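Local coordinates for SspB protein (Streptomyces clavuligerus, PDB 6JUF), which binds metal and probably acts as a DNA nuclease in a phosphorothioation-sensing system that defends the bacterium against phages, at residues Arg232-Ala235 / Tyr236-Asp240; Glu280-Ala283 / Ala284-Glu288; Val313-Gln317 / Tyr318-Arg322; Glu331-Ala334 / Arg335-Pro338. All coordinates share one frame; numbering follows the deposited sequence.

Interaction 1. Residues Arg232-Ala235 / Tyr236-Asp240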
loop_
_atom_site.group_PDB
_atom_site.type_symbol
_atom_site.label_atom_id
_atom_site.label_comp_id
_atom_site.label_asym_id
_atom_site.label_seq_id
_atom_site.Cartn_x
_atom_site.Cartn_y
_atom_site.Cartn_z
ATOM N N ARG B 232 -16.316 -12.629 7.115
ATOM C CA ARG B 232 -16.282 -12.287 8.534
ATOM C C ARG B 232 -16.147 -10.771 8.776
ATOM O O ARG B 232 -16.549 -10.272 9.790
ATOM C CB ARG B 232 -15.178 -13.061 9.278
ATOM C CG ARG B 232 -15.591 -14.553 9.389
ATOM C CD ARG B 232 -14.582 -15.356 10.214
ATOM N NE ARG B 232 -13.378 -15.589 9.449
ATOM C CZ ARG B 232 -12.586 -16.670 9.531
ATOM N NH1 ARG B 232 -12.889 -17.675 10.336
ATOM N NH2 ARG B 232 -11.499 -16.760 8.779
ATOM N N ILE B 233 -15.571 -10.036 7.794
ATOM C CA ILE B 233 -15.561 -8.555 7.959
ATOM C C ILE B 233 -16.980 -7.961 7.792
ATOM O O ILE B 233 -17.422 -7.116 8.575
ATOM C CB ILE B 233 -14.557 -7.855 6.996
ATOM C CG1 ILE B 233 -13.094 -8.284 7.230
ATOM C CG2 ILE B 233 -14.714 -6.315 7.084
ATOM C CD1 ILE B 233 -12.546 -7.967 8.615
ATOM N N ILE B 234 -17.711 -8.489 6.804
ATOM C CA ILE B 234 -19.143 -8.164 6.625
ATOM C C ILE B 234 -19.941 -8.482 7.900
ATOM O O ILE B 234 -20.663 -7.638 8.445
ATOM C CB ILE B 234 -19.733 -8.847 5.382
ATOM C CG1 ILE B 234 -19.035 -8.312 4.100
ATOM C CG2 ILE B 234 -21.234 -8.592 5.301
ATOM C CD1 ILE B 234 -19.284 -9.159 2.833
ATOM N N ALA B 235 -19.795 -9.733 8.388
ATOM C CA ALA B 235 -20.553 -10.148 9.582
ATOM C C ALA B 235 -20.213 -9.325 10.834
ATOM O O ALA B 235 -21.090 -8.905 11.597
ATOM C CB ALA B 235 -20.350 -11.648 9.814
ATOM N N TYR B 236 -18.909 -9.064 11.024
ATOM C CA TYR B 236 -18.500 -8.217 12.135
ATOM C C TYR B 236 -19.213 -6.823 12.036
ATOM O O TYR B 236 -19.715 -6.295 13.014
ATOM C CB TYR B 236 -16.954 -8.042 12.117
ATOM C CG TYR B 236 -16.523 -6.729 12.798
ATOM C CD1 TYR B 236 -16.479 -6.620 14.158
ATOM C CD2 TYR B 236 -16.186 -5.600 12.007
ATOM C CE1 TYR B 236 -16.105 -5.410 14.774
ATOM C CE2 TYR B 236 -15.808 -4.402 12.591
ATOM C CZ TYR B 236 -15.804 -4.307 13.991
ATOM O OH TYR B 236 -15.465 -3.115 14.558
ATOM N N ALA B 237 -19.176 -6.254 10.817
ATOM C CA ALA B 237 -19.765 -4.935 10.629
ATOM C C ALA B 237 -21.250 -4.903 10.889
ATOM O O ALA B 237 -21.771 -3.972 11.532
ATOM C CB ALA B 237 -19.429 -4.402 9.235
ATOM N N CYS B 238 -21.934 -5.988 10.458
ATOM C CA CYS B 238 -23.368 -6.110 10.743
ATOM C C CYS B 238 -23.693 -6.118 12.250
ATOM O O CYS B 238 -24.572 -5.418 12.729
ATOM C CB CYS B 238 -23.942 -7.354 10.045
ATOM S SG CYS B 238 -23.978 -7.249 8.247
ATOM N N LEU B 239 -22.922 -6.935 12.979
ATOM C CA LEU B 239 -23.100 -7.060 14.432
ATOM C C LEU B 239 -22.679 -5.800 15.172
ATOM O O LEU B 239 -23.364 -5.363 16.119
ATOM C CB LEU B 239 -22.349 -8.287 14.926
ATOM C CG LEU B 239 -22.960 -9.638 14.548
ATOM C CD1 LEU B 239 -21.843 -10.724 14.625
ATOM C CD2 LEU B 239 -24.174 -10.017 15.393
ATOM N N ASP B 240 -21.570 -5.185 14.688
ATOM C CA ASP B 240 -21.106 -3.933 15.289
ATOM C C ASP B 240 -22.165 -2.833 15.086
ATOM O O ASP B 240 -22.433 -2.033 15.976
ATOM C CB ASP B 240 -19.796 -3.552 14.632
ATOM C CG ASP B 240 -19.116 -2.348 15.271
ATOM O OD1 ASP B 240 -18.951 -2.324 16.505
ATOM O OD2 ASP B 240 -18.749 -1.426 14.503
#
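Four successive i to i+4 hydrogen bonds carry the chain from Arg232-Ala235 into Tyr236-Asp240 as one unbroken α-helix. Tyr236 N binds Arg232 O at 2.9 Å, and the last of the four, Leu239 N to Ala235 O at 3.0 Å, has an N-H...O angle of 167°. Side chains meet sparingly, since most radiate from the axis toward other helices. Ile234 and Cys238, one turn apart, touch through CG2 and SG at 4.2 Å; a branched aliphatic chain and a compact sulfur suit a buried face where Ile234 packs on Ala278 and Cys238 on Ile275 of helix 272-285. Tyr236 has its CG roughly anti to the backbone N (chi1 154°), which sets the ring with its edge toward Ile233 O, CD2 lying 4.0 Å from that oxygen, while Asp240 CB sits over one ring face. Its hydroxyl is hydrogen-bonded to Trp116, and the ring meets Trp311 edge-to-face, so a large aromatic with a polar tip fits a site between helices 107-118 and 306-317. Small Ala235 and Ala237 let neighbours come close: Val282 packs on the first, Phe268 on the second. The arrangement is that of a buried helix, 231-243 of the DUF4007 family region, packed on by helices 107-118, 264-268, 272-285 and 306-317.

Interaction 2. Residues Glu280-Ala283 / Ala284-Glu288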
loop_
_atom_site.group_PDB
_atom_site.type_symbol
_atom_site.label_atom_id
_atom_site.label_comp_id
_atom_site.label_asym_id
_atom_site.label_seq_id
_atom_site.Cartn_x
_atom_site.Cartn_y
_atom_site.Cartn_z
ATOM N N GLU B 280 -24.707 -16.012 6.122
ATOM C CA GLU B 280 -25.032 -17.463 6.143
ATOM C C GLU B 280 -23.789 -18.268 6.428
ATOM O O GLU B 280 -23.800 -19.243 7.181
ATOM C CB GLU B 280 -25.625 -17.875 4.805
ATOM C CG GLU B 280 -27.037 -17.297 4.680
ATOM C CD GLU B 280 -27.875 -17.890 3.584
ATOM O OE1 GLU B 280 -29.092 -17.918 3.789
ATOM O OE2 GLU B 280 -27.354 -18.342 2.541
ATOM N N LYS B 281 -22.696 -17.900 5.746
ATOM C CA LYS B 281 -21.422 -18.578 5.950
ATOM C C LYS B 281 -20.945 -18.467 7.379
ATOM O O LYS B 281 -20.547 -19.445 7.993
ATOM C CB LYS B 281 -20.387 -18.019 4.956
ATOM C CG LYS B 281 -19.131 -18.852 4.872
ATOM C CD LYS B 281 -18.315 -18.283 3.740
ATOM C CE LYS B 281 -16.821 -18.471 3.944
ATOM N NZ LYS B 281 -16.210 -17.873 2.713
ATOM N N VAL B 282 -21.119 -17.293 7.970
ATOM C CA VAL B 282 -20.646 -17.059 9.329
ATOM C C VAL B 282 -21.562 -17.687 10.357
ATOM O O VAL B 282 -21.088 -18.294 11.299
ATOM C CB VAL B 282 -20.381 -15.562 9.548
ATOM C CG1 VAL B 282 -19.917 -15.280 10.974
ATOM C CG2 VAL B 282 -19.290 -15.093 8.601
ATOM N N ALA B 283 -22.884 -17.639 10.128
ATOM C CA ALA B 283 -23.870 -18.272 11.008
ATOM C C ALA B 283 -23.719 -19.766 11.077
ATOM O O ALA B 283 -24.049 -20.353 12.103
ATOM C CB ALA B 283 -25.292 -17.957 10.574
ATOM N N ALA B 284 -23.215 -20.396 10.014
ATOM C CA ALA B 284 -23.053 -21.850 10.044
ATOM C C ALA B 284 -22.052 -22.307 11.116
ATOM O O ALA B 284 -22.215 -23.406 11.672
ATOM C CB ALA B 284 -22.655 -22.367 8.684
ATOM N N SER B 285 -21.084 -21.438 11.426
ATOM C CA SER B 285 -20.009 -21.673 12.394
ATOM C C SER B 285 -20.387 -21.221 13.811
ATOM O O SER B 285 -19.708 -21.573 14.772
ATOM C CB SER B 285 -18.787 -20.800 11.966
ATOM O OG SER B 285 -18.087 -21.407 10.945
ATOM N N HIS B 286 -21.407 -20.363 13.923
ATOM C CA HIS B 286 -21.700 -19.678 15.198
ATOM C C HIS B 286 -23.111 -20.005 15.600
ATOM O O HIS B 286 -24.051 -19.498 14.958
ATOM C CB HIS B 286 -21.541 -18.161 15.017
ATOM C CG HIS B 286 -20.106 -17.700 15.093
ATOM N ND1 HIS B 286 -19.524 -17.235 16.246
ATOM C CD2 HIS B 286 -19.124 -17.642 14.105
ATOM C CE1 HIS B 286 -18.246 -16.922 15.985
ATOM N NE2 HIS B 286 -17.987 -17.192 14.709
ATOM N N GLN B 287 -23.293 -20.818 16.638
ATOM C CA GLN B 287 -24.613 -21.256 17.016
ATOM C C GLN B 287 -25.448 -20.079 17.525
ATOM O O GLN B 287 -26.684 -20.134 17.410
ATOM C CB GLN B 287 -24.522 -22.406 18.020
ATOM C CG GLN B 287 -25.851 -23.192 18.131
ATOM C CD GLN B 287 -26.786 -22.621 19.179
ATOM O OE1 GLN B 287 -26.333 -21.985 20.138
ATOM N NE2 GLN B 287 -28.108 -22.860 19.013
ATOM N N GLU B 288 -24.787 -19.002 17.960
ATOM C CA GLU B 288 -25.429 -17.812 18.507
ATOM C C GLU B 288 -26.059 -16.945 17.420
ATOM O O GLU B 288 -26.824 -16.031 17.709
ATOM C CB GLU B 288 -24.454 -16.934 19.294
ATOM C CG GLU B 288 -23.599 -17.625 20.359
ATOM C CD GLU B 288 -22.146 -17.911 19.876
ATOM O OE1 GLU B 288 -21.230 -17.964 20.777
ATOM O OE2 GLU B 288 -21.918 -18.089 18.598
#
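Glu280 and Ala284 are joined by an i to i+4 bond near the C-terminal end of helix 272-285, where α-helical bonding gives way to i to i+3 bonds. Ala284 N reaches Glu280 O at 3.1 Å with a bent N-H...O angle of 140°, while the Glu280 carboxylate leads elsewhere and pairs with Arg298. Lys281 O lies 3.7 Å from Ala284 CB, and the long aliphatic arm of the lysine suits an exposed position. Val282 does more. Its O accepts from Ser285 N at 3.1 Å, an i to i+3 bond met well above the carbonyl plane, and its side chain lies alongside that of His286, both pointing the same way. CG1, opposite the backbone N (chi1 179°), approaches His286 CD2 at 4.0 Å, and the branched valine also packs against Val313, Arg232 and Ala235. Ala283, small and partly exposed, contributes a weak bond from its O to His286 N. Histidine suits the place where the chain leaves the helix because its ring has an apolar carbon for Val282 and two polar nitrogens: NE2 is hydrogen-bonded to Glu316 OE1, and ND1 makes a weak bond to Glu288 OE2. Val282 O lies in the plane of the His286 ring at its edge, 3.5 Å from CD2.

Interaction 3. Residues Val313-Gln317 / Tyr318-Arg322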
loop_
_atom_site.group_PDB
_atom_site.type_symbol
_atom_site.label_atom_id
_atom_site.label_comp_id
_atom_site.label_asym_id
_atom_site.label_seq_id
_atom_site.Cartn_x
_atom_site.Cartn_y
_atom_site.Cartn_z
ATOM N N VAL B 313 -16.242 -12.922 15.954
ATOM C CA VAL B 313 -16.215 -13.178 14.516
ATOM C C VAL B 313 -14.982 -12.471 13.911
ATOM O O VAL B 313 -14.250 -13.032 13.110
ATOM C CB VAL B 313 -17.492 -12.590 13.874
ATOM C CG1 VAL B 313 -17.412 -12.511 12.347
ATOM C CG2 VAL B 313 -18.706 -13.426 14.255
ATOM N N LEU B 314 -14.725 -11.250 14.317
ATOM C CA LEU B 314 -13.587 -10.507 13.778
ATOM C C LEU B 314 -12.243 -11.122 14.232
ATOM O O LEU B 314 -11.367 -11.271 13.449
ATOM C CB LEU B 314 -13.637 -9.031 14.206
ATOM C CG LEU B 314 -12.516 -8.134 13.677
ATOM C CD1 LEU B 314 -12.423 -8.189 12.146
ATOM C CD2 LEU B 314 -12.727 -6.680 14.110
ATOM N N ASP B 315 -12.114 -11.511 15.488
ATOM C CA ASP B 315 -10.880 -12.103 15.933
ATOM C C ASP B 315 -10.657 -13.425 15.222
ATOM O O ASP B 315 -9.489 -13.766 14.931
ATOM C CB ASP B 315 -10.898 -12.279 17.440
ATOM C CG ASP B 315 -9.489 -12.329 18.044
ATOM O OD1 ASP B 315 -8.587 -11.691 17.444
ATOM O OD2 ASP B 315 -9.308 -12.922 19.108
ATOM N N GLU B 316 -11.713 -14.171 14.931
ATOM C CA GLU B 316 -11.543 -15.423 14.196
ATOM C C GLU B 316 -10.928 -15.184 12.832
ATOM O O GLU B 316 -10.105 -15.974 12.343
ATOM C CB GLU B 316 -12.870 -16.086 14.031
ATOM C CG GLU B 316 -13.323 -16.681 15.343
ATOM C CD GLU B 316 -14.777 -17.001 15.330
ATOM O OE1 GLU B 316 -15.279 -17.217 14.220
ATOM O OE2 GLU B 316 -15.383 -17.110 16.432
ATOM N N GLN B 317 -11.332 -14.099 12.186
ATOM C CA GLN B 317 -10.816 -13.751 10.904
ATOM C C GLN B 317 -9.309 -13.539 10.929
ATOM O O GLN B 317 -8.638 -13.696 9.920
ATOM C CB GLN B 317 -11.512 -12.457 10.449
ATOM C CG GLN B 317 -11.023 -11.874 9.101
ATOM C CD GLN B 317 -11.192 -12.793 7.887
ATOM O OE1 GLN B 317 -11.965 -13.726 7.892
ATOM N NE2 GLN B 317 -10.474 -12.451 6.776
ATOM N N TYR B 318 -8.786 -13.197 12.097
ATOM C CA TYR B 318 -7.339 -12.986 12.259
ATOM C C TYR B 318 -6.662 -14.002 13.167
ATOM O O TYR B 318 -5.618 -13.704 13.787
ATOM C CB TYR B 318 -7.073 -11.544 12.754
ATOM C CG TYR B 318 -7.398 -10.548 11.687
ATOM C CD1 TYR B 318 -6.460 -10.228 10.728
ATOM C CD2 TYR B 318 -8.691 -10.021 11.561
ATOM C CE1 TYR B 318 -6.742 -9.323 9.724
ATOM C CE2 TYR B 318 -9.015 -9.140 10.557
ATOM C CZ TYR B 318 -8.035 -8.791 9.643
ATOM O OH TYR B 318 -8.304 -7.924 8.608
ATOM N N ASP B 319 -7.225 -15.198 13.195
ATOM C CA ASP B 319 -6.613 -16.308 13.936
ATOM C C ASP B 319 -6.504 -16.083 15.441
ATOM O O ASP B 319 -5.526 -16.548 16.076
ATOM C CB ASP B 319 -5.274 -16.662 13.296
ATOM C CG ASP B 319 -5.404 -17.782 12.260
ATOM O OD1 ASP B 319 -6.535 -18.183 11.872
ATOM O OD2 ASP B 319 -4.371 -18.284 11.847
ATOM N N ASN B 320 -7.528 -15.420 16.010
ATOM C CA ASN B 320 -7.689 -15.306 17.453
ATOM C C ASN B 320 -6.468 -14.702 18.110
ATOM O O ASN B 320 -5.806 -15.293 18.978
ATOM C CB ASN B 320 -8.083 -16.690 18.000
ATOM C CG ASN B 320 -9.385 -17.174 17.387
ATOM O OD1 ASN B 320 -9.448 -18.288 16.818
ATOM N ND2 ASN B 320 -10.414 -16.363 17.470
ATOM N N VAL B 321 -6.197 -13.460 17.690
ATOM C CA VAL B 321 -5.141 -12.651 18.325
ATOM C C VAL B 321 -5.300 -12.581 19.850
ATOM O O VAL B 321 -4.252 -12.563 20.570
ATOM C CB VAL B 321 -5.180 -11.228 17.737
ATOM C CG1 VAL B 321 -4.122 -10.346 18.333
ATOM C CG2 VAL B 321 -5.007 -11.293 16.221
ATOM N N ARG B 322 -6.530 -12.480 20.340
ATOM C CA ARG B 322 -6.778 -12.249 21.782
ATOM C C ARG B 322 -6.269 -13.428 22.649
ATOM O O ARG B 322 -6.075 -13.281 23.846
ATOM C CB ARG B 322 -8.270 -11.949 22.047
ATOM C CG ARG B 322 -8.788 -10.634 21.458
ATOM C CD ARG B 322 -10.289 -10.465 21.633
ATOM N NE ARG B 322 -11.035 -11.608 21.061
ATOM C CZ ARG B 322 -12.348 -11.781 21.199
ATOM N NH1 ARG B 322 -13.086 -10.885 21.811
ATOM N NH2 ARG B 322 -12.872 -12.853 20.678
HETATM O O HOH W 1 -8.953 -9.904 6.569
#
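Asp315 grips the returning chain, from Tyr318 to Arg322, with both its backbone and its carboxylate. Its O accepts from Tyr318 N and from Asn320 N (2.8 Å), which arrive from opposite faces of the carbonyl plane. With Asp319 N bound to Glu316 O, this makes a Schellman motif, in which Asp319 takes the positive phi (63°) that turns the chain out of helix 306-317. The Asp315 side chain, its CG opposite the backbone N (chi1 -156°), then reaches past the turn. Asp315 OD2 receives Arg322 N at 3.1 Å on its syn lone pair and Arg322 NE at 2.9 Å from above the carboxylate plane, and the carboxylate and guanidinium planes stand 89° apart. Asp315 OD1 binds Trp93, and Arg322 NH2 pairs with Asp312. Elsewhere in the contact, Leu314 CD1 packs on Tyr318 CE2 at 3.9 Å, and Gln317 CG rests 3.7 Å from the same carbon. A water joins Gln317 NE2 (3.0 Å) to Tyr318 OH, which also bonds Ser109, while Gln317 OE1 binds Arg232. A short acidic side chain suits Asp315: this buried carboxylate is met by N-H donors on both oxygens, which would favour its charged form and is consistent with holding the chain's direction after the helix.

Interaction 4. Residues Glu331-Ala334 / Arg335-Pro338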
loop_
_atom_site.group_PDB
_atom_site.type_symbol
_atom_site.label_atom_id
_atom_site.label_comp_id
_atom_site.label_asym_id
_atom_site.label_seq_id
_atom_site.Cartn_x
_atom_site.Cartn_y
_atom_site.Cartn_z
ATOM N N GLU B 331 -9.867 -4.418 29.531
ATOM C CA GLU B 331 -9.813 -3.921 30.906
ATOM C C GLU B 331 -8.372 -3.605 31.275
ATOM O O GLU B 331 -8.091 -2.638 31.974
ATOM C CB GLU B 331 -10.380 -4.999 31.872
ATOM C CG GLU B 331 -11.886 -5.305 31.822
ATOM C CD GLU B 331 -12.424 -5.910 30.503
ATOM O OE1 GLU B 331 -13.648 -5.716 30.233
ATOM O OE2 GLU B 331 -11.686 -6.583 29.704
ATOM N N ASP B 332 -7.452 -4.469 30.867
ATOM C CA ASP B 332 -6.031 -4.313 31.087
ATOM C C ASP B 332 -5.553 -3.061 30.407
ATOM O O ASP B 332 -4.818 -2.248 30.989
ATOM C CB ASP B 332 -5.229 -5.432 30.450
ATOM C CG ASP B 332 -5.393 -6.780 31.122
ATOM O OD1 ASP B 332 -5.683 -6.877 32.326
ATOM O OD2 ASP B 332 -5.158 -7.785 30.371
ATOM N N TRP B 333 -5.999 -2.898 29.159
ATOM C CA TRP B 333 -5.658 -1.686 28.416
ATOM C C TRP B 333 -6.226 -0.408 29.022
ATOM O O TRP B 333 -5.500 0.639 29.036
ATOM C CB TRP B 333 -6.128 -1.901 26.965
ATOM C CG TRP B 333 -5.515 -0.960 25.976
ATOM C CD1 TRP B 333 -6.089 0.150 25.383
ATOM C CD2 TRP B 333 -4.175 -1.055 25.430
ATOM N NE1 TRP B 333 -5.175 0.773 24.523
ATOM C CE2 TRP B 333 -3.999 0.081 24.514
ATOM C CE3 TRP B 333 -3.098 -1.941 25.636
ATOM C CZ2 TRP B 333 -2.806 0.284 23.829
ATOM C CZ3 TRP B 333 -1.892 -1.729 24.967
ATOM C CH2 TRP B 333 -1.727 -0.632 24.070
ATOM N N ALA B 334 -7.457 -0.451 29.510
ATOM C CA ALA B 334 -8.109 0.670 30.154
ATOM C C ALA B 334 -7.329 1.125 31.386
ATOM O O ALA B 334 -7.208 2.305 31.637
ATOM C CB ALA B 334 -9.544 0.283 30.491
ATOM N N ARG B 335 -6.792 0.186 32.142
ATOM C CA ARG B 335 -6.039 0.504 33.363
ATOM C C ARG B 335 -4.726 1.166 32.974
ATOM O O ARG B 335 -4.257 2.120 33.619
ATOM C CB ARG B 335 -5.775 -0.783 34.148
ATOM C CG ARG B 335 -6.985 -1.252 34.961
ATOM C CD ARG B 335 -6.595 -2.217 36.069
ATOM N NE ARG B 335 -6.045 -3.432 35.490
ATOM C CZ ARG B 335 -6.768 -4.487 35.125
ATOM N NH1 ARG B 335 -8.091 -4.520 35.303
ATOM N NH2 ARG B 335 -6.158 -5.524 34.602
ATOM N N ARG B 336 -4.105 0.686 31.891
ATOM C CA ARG B 336 -2.926 1.350 31.359
ATOM C C ARG B 336 -3.206 2.753 30.791
ATOM O O ARG B 336 -2.420 3.678 31.091
ATOM C CB ARG B 336 -2.183 0.501 30.335
ATOM C CG ARG B 336 -0.791 0.962 29.959
ATOM C CD ARG B 336 0.020 -0.134 29.175
ATOM N NE ARG B 336 -0.500 -1.485 29.487
ATOM C CZ ARG B 336 -0.419 -2.583 28.724
ATOM N NH1 ARG B 336 0.255 -2.581 27.567
ATOM N NH2 ARG B 336 -0.993 -3.713 29.140
ATOM N N TYR B 337 -4.332 2.930 30.095
ATOM C CA TYR B 337 -4.717 4.225 29.535
ATOM C C TYR B 337 -6.069 4.713 29.992
ATOM O O TYR B 337 -7.016 4.651 29.253
ATOM C CB TYR B 337 -4.717 4.103 27.991
ATOM C CG TYR B 337 -3.413 3.668 27.433
ATOM C CD1 TYR B 337 -2.393 4.580 27.228
ATOM C CD2 TYR B 337 -3.176 2.317 27.107
ATOM C CE1 TYR B 337 -1.178 4.211 26.678
ATOM C CE2 TYR B 337 -1.969 1.926 26.562
ATOM C CZ TYR B 337 -0.959 2.869 26.353
ATOM O OH TYR B 337 0.256 2.498 25.815
ATOM N N PRO B 338 -6.151 5.240 31.248
ATOM C CA PRO B 338 -7.471 5.570 31.802
ATOM C C PRO B 338 -8.158 6.734 31.094
ATOM O O PRO B 338 -9.364 6.909 31.175
ATOM C CB PRO B 338 -7.163 5.911 33.247
ATOM C CG PRO B 338 -5.733 6.239 33.289
ATOM C CD PRO B 338 -5.053 5.382 32.235
#
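Asp332 and Arg335 supply the ionic contact, a salt bridge between OD1 and NH2 at 2.7 Å. The carboxylate and guanidinium planes are turned 70° apart, and a single oxygen meets a single nitrogen. Arginine is long enough to bend at chi3 (-64°) and fold back along the helix surface, laying one guanidinium face over Glu331 O and the backbone of Asp332. Backbone hydrogen bonds underlie this: Arg335 N to Glu331 O, Arg336 N to Asp332 O, and Tyr337 N to Trp333 O at 2.8 Å. They close the last turn of helix 330-336, and Tyr337 is the first residue to depart from helical angles. Pro338, with no N-H to offer, suits the position beyond the turn and brings its CA to 3.3 Å from Ala334 O in a CA-H...O contact. Aromatic packing joins Trp333 and Tyr337. Tyr337 CE2 lies over one face of the Trp333 indole, 3.3 Å from CZ2, and the ring planes meet obliquely at 45°. These broad rings also carry polar groups that tie the helix end to residues far off in sequence: Trp333 NE1 binds Pro87 O, and Tyr337 OH binds Gln35 O. Arg336 bends its guanidinium toward the indole, with NH1 3.5 Å from Trp333 CZ3.

The four contacts follow one another along the chain, and the first three form a connected cluster. Interactions 1 and 2 have centres about 12 Å apart, as do interactions 1 and 3; interactions 2 and 3 lie about 15 Å apart. Helices 231-243, 272-285 and 306-317 thus pack mutually, with Val282 and Val313 among the residues at their seams and the polar pairs Arg232-Gln317 and His286-Glu316 bridging between contacts. Interaction 4 stands apart at the surface on helix 330-336, the next helix after 306-317; its nearest atoms are about 9 Å from interaction 3. All lie away from the annotated magnesium site: the first three tie together three helices, and the fourth ends a separate surface helix.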